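Local structure of putative diflavin flavoprotein A 3 (6H0C) at residues T14-S19 against G230-Y235. The protein probably transfers electrons from NADH to oxygen, reducing it to water, and is represented here by its flavodiiron core of metallo-hydrolase-like and flavodoxin-like domains. Numbering follows the deposited sequence.
Sequences TTVFRS and GPLVRY
Arg18 reaches from strand 14-21 to the carbonyl of Gly230, in the loop that leads from strand 224-227 to helix 237-253. Its NH2 lies 3.1 Å from Gly230 O in a weak hydrogen bond, bent to 140° at the hydrogen, with the oxygen at the edge of the guanidinium and near its plane. A bend at chi3 (-54°) turns the arginine's end out of the line of its chain. The stronger polar partner is Gln6, whose OE1 accepts from NH1, so the guanidinium links strand 4-11 to the loop. Gly230 O has a second donor, Asn40 ND2, and Gly230 N bonds to Thr38 OG1; strand 37-45 thus holds both polar backbone atoms of this glycine. Arg18 NH2 also passes 3.5 Å from Pro231 N, but this is no hydrogen bond: a proline amide nitrogen has no N-H, and its lone pair is tied up in the peptide bond.

The apolar part is small. Val16 and Arg18, two residues apart on the strand, both point toward the loop, and Val16 CG2 meets Leu232 CD1 at 4.3 Å. Ile10 of strand 4-11 touches both of these side chains. Phe17, between Val16 and Arg18 in the strand, packs instead on Phe63 and Leu67 of helix 60-70.

One face of the N-terminal sheet therefore meets the loop after the last strand of the second sheet, the other a helix, as befits the alpha-beta/beta-alpha sandwich of the metallo-beta-lactamase fold.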
ATOM      1  N   THR A  14      -9.927 -20.079 -13.672  1.00 26.69           N
ATOM      2  CA  THR A  14      -9.637 -19.066 -12.669  1.00 27.95           C
ATOM      3  C   THR A  14     -10.674 -18.995 -11.555  1.00 30.68           C
ATOM      4  O   THR A  14     -11.879 -18.881 -11.800  1.00 28.36           O
ATOM      5  CB  THR A  14      -9.520 -17.672 -13.307  1.00 32.95           C
ATOM      6  OG1 THR A  14      -8.687 -17.734 -14.475  1.00 29.69           O
ATOM      7  CG2 THR A  14      -8.933 -16.683 -12.300  1.00 34.48           C
ATOM      8  N   THR A  15     -10.177 -19.030 -10.324  1.00 29.37           N
ATOM      9  CA  THR A  15     -11.023 -18.995  -9.143  1.00 28.59           C
ATOM     10  C   THR A  15     -10.563 -17.907  -8.178  1.00 29.73           C
ATOM     11  O   THR A  15      -9.358 -17.694  -8.015  1.00 27.60           O
ATOM     12  CB  THR A  15     -11.001 -20.349  -8.423  1.00 35.07           C
ATOM     13  OG1 THR A  15     -11.266 -21.391  -9.374  1.00 42.34           O
ATOM     14  CG2 THR A  15     -12.033 -20.387  -7.297  1.00 29.41           C
ATOM     15  N   VAL A  16     -11.513 -17.213  -7.550  1.00 26.32           N
ATOM     16  CA  VAL A  16     -11.164 -16.288  -6.467  1.00 25.92           C
ATOM     17  C   VAL A  16     -11.480 -16.887  -5.089  1.00 26.53           C
ATOM     18  O   VAL A  16     -12.484 -17.583  -4.895  1.00 28.08           O
ATOM     19  CB  VAL A  16     -11.884 -14.932  -6.597  1.00 21.50           C
ATOM     20  CG1 VAL A  16     -13.379 -15.095  -6.376  1.00 21.52           C
ATOM     21  CG2 VAL A  16     -11.316 -13.949  -5.591  1.00 22.30           C
ATOM     22  N   PHE A  17     -10.585 -16.638  -4.147  1.00 22.46           N
ATOM     23  CA  PHE A  17     -10.797 -16.993  -2.749  1.00 25.43           C
ATOM     24  C   PHE A  17     -10.840 -15.695  -1.966  1.00 25.60           C
ATOM     25  O   PHE A  17      -9.793 -15.083  -1.744  1.00 26.86           O
ATOM     26  CB  PHE A  17      -9.667 -17.894  -2.213  1.00 28.99           C
ATOM     27  CG  PHE A  17      -9.622 -19.266  -2.826  1.00 28.66           C
ATOM     28  CD1 PHE A  17     -10.018 -20.374  -2.095  1.00 29.86           C
ATOM     29  CD2 PHE A  17      -9.171 -19.453  -4.124  1.00 27.59           C
ATOM     30  CE1 PHE A  17      -9.981 -21.654  -2.652  1.00 30.63           C
ATOM     31  CE2 PHE A  17      -9.131 -20.726  -4.689  1.00 28.17           C
ATOM     32  CZ  PHE A  17      -9.539 -21.830  -3.945  1.00 26.78           C
ATOM     33  N   ARG A  18     -12.026 -15.246  -1.569  1.00 25.70           N
ATOM     34  CA  ARG A  18     -12.115 -13.998  -0.814  1.00 26.33           C
ATOM     35  C   ARG A  18     -12.151 -14.287   0.684  1.00 27.87           C
ATOM     36  O   ARG A  18     -13.154 -14.775   1.202  1.00 30.00           O
ATOM     37  CB  ARG A  18     -13.349 -13.178  -1.229  1.00 22.80           C
ATOM     38  CG  ARG A  18     -13.461 -12.943  -2.736  1.00 27.22           C
ATOM     39  CD  ARG A  18     -14.235 -11.676  -3.059  1.00 30.20           C
ATOM     40  NE  ARG A  18     -15.543 -11.653  -2.410  1.00 28.75           N
ATOM     41  CZ  ARG A  18     -16.174 -10.542  -2.040  1.00 30.55           C
ATOM     42  NH1 ARG A  18     -17.361 -10.619  -1.444  1.00 28.09           N
ATOM     43  NH2 ARG A  18     -15.619  -9.350  -2.263  1.00 26.17           N
ATOM     44  N   SER A  19     -11.047 -14.005   1.371  1.00 23.09           N
ATOM     45  CA  SER A  19     -11.037 -14.054   2.831  1.00 27.35           C
ATOM     46  C   SER A  19     -11.783 -12.833   3.351  1.00 32.19           C
ATOM     47  O   SER A  19     -11.345 -11.695   3.149  1.00 31.08           O
ATOM     48  CB  SER A  19      -9.614 -14.094   3.375  1.00 24.70           C
ATOM     49  OG  SER A  19      -8.943 -15.258   2.921  1.00 25.22           O
ATOM     50  N   GLY A 230     -12.207  -6.240  -1.747  1.00 20.38           N
ATOM     51  CA  GLY A 230     -13.562  -5.937  -2.169  1.00 21.37           C
ATOM     52  C   GLY A 230     -14.010  -6.776  -3.350  1.00 27.15           C
ATOM     53  O   GLY A 230     -13.379  -7.781  -3.679  1.00 25.95           O
ATOM     54  N   PRO A 231     -15.105  -6.367  -4.004  1.00 26.35           N
ATOM     55  CA  PRO A 231     -15.589  -7.115  -5.165  1.00 22.57           C
ATOM     56  C   PRO A 231     -14.635  -6.999  -6.337  1.00 25.79           C
ATOM     57  O   PRO A 231     -13.849  -6.048  -6.408  1.00 26.06           O
ATOM     58  CB  PRO A 231     -16.918  -6.433  -5.489  1.00 28.48           C
ATOM     59  CG  PRO A 231     -16.725  -5.030  -5.023  1.00 28.86           C
ATOM     60  CD  PRO A 231     -15.899  -5.151  -3.759  1.00 25.09           C
ATOM     61  N   LEU A 232     -14.696  -7.959  -7.248  1.00 24.24           N
ATOM     62  CA  LEU A 232     -13.992  -7.812  -8.510  1.00 27.96           C
ATOM     63  C   LEU A 232     -14.635  -6.666  -9.285  1.00 25.71           C
ATOM     64  O   LEU A 232     -15.831  -6.399  -9.133  1.00 26.69           O
ATOM     65  CB  LEU A 232     -14.011  -9.118  -9.312  1.00 33.54           C
ATOM     66  CG  LEU A 232     -12.986 -10.144  -8.816  1.00 39.09           C
ATOM     67  CD1 LEU A 232     -13.465 -10.812  -7.530  1.00 39.81           C
ATOM     68  CD2 LEU A 232     -12.672 -11.168  -9.881  1.00 35.82           C
ATOM     69  N   VAL A 233     -13.835  -5.978 -10.093  1.00 22.11           N
ATOM     70  CA  VAL A 233     -14.302  -4.793 -10.794  1.00 23.61           C
ATOM     71  C   VAL A 233     -14.591  -5.135 -12.248  1.00 28.71           C
ATOM     72  O   VAL A 233     -13.674  -5.227 -13.074  1.00 28.14           O
ATOM     73  CB  VAL A 233     -13.262  -3.645 -10.716  1.00 26.18           C
ATOM     74  CG1 VAL A 233     -13.860  -2.353 -11.263  1.00 23.83           C
ATOM     75  CG2 VAL A 233     -12.776  -3.461  -9.278  1.00 24.27           C
ATOM     76  N   ARG A 234     -15.867  -5.348 -12.554  1.00 29.12           N
ATOM     77  CA  ARG A 234     -16.272  -5.617 -13.928  1.00 32.88           C
ATOM     78  C   ARG A 234     -17.273  -4.575 -14.427  1.00 36.20           C
ATOM     79  O   ARG A 234     -17.067  -3.920 -15.454  1.00 39.76           O
ATOM     80  CB  ARG A 234     -16.869  -7.019 -14.053  1.00 35.48           C
ATOM     81  CG  ARG A 234     -17.323  -7.350 -15.472  1.00 38.15           C
ATOM     82  CD  ARG A 234     -17.530  -8.836 -15.646  1.00 42.15           C
ATOM     83  NE  ARG A 234     -16.266  -9.563 -15.594  1.00 46.83           N
ATOM     84  CZ  ARG A 234     -16.169 -10.872 -15.376  1.00 55.41           C
ATOM     85  NH1 ARG A 234     -17.269 -11.594 -15.190  1.00 62.81           N
ATOM     86  NH2 ARG A 234     -14.978 -11.461 -15.341  1.00 46.44           N
ATOM     87  N   TYR A 235     -18.350  -4.413 -13.676  1.00 28.89           N
ATOM     88  CA  TYR A 235     -19.408  -3.504 -14.066  1.00 29.58           C
ATOM     89  C   TYR A 235     -19.024  -2.050 -13.851  1.00 27.89           C
ATOM     90  O   TYR A 235     -19.497  -1.171 -14.574  1.00 29.18           O
ATOM     91  CB  TYR A 235     -20.679  -3.852 -13.301  1.00 29.32           C
ATOM     92  CG  TYR A 235     -21.076  -5.281 -13.543  1.00 30.05           C
ATOM     93  CD1 TYR A 235     -21.644  -5.660 -14.751  1.00 34.96           C
ATOM     94  CD2 TYR A 235     -20.860  -6.258 -12.581  1.00 28.32           C
ATOM     95  CE1 TYR A 235     -22.006  -6.967 -14.994  1.00 34.84           C
ATOM     96  CE2 TYR A 235     -21.220  -7.571 -12.816  1.00 30.97           C
ATOM     97  CZ  TYR A 235     -21.794  -7.917 -14.028  1.00 38.05           C
ATOM     98  OH  TYR A 235     -22.158  -9.220 -14.281  1.00 44.16           O
TER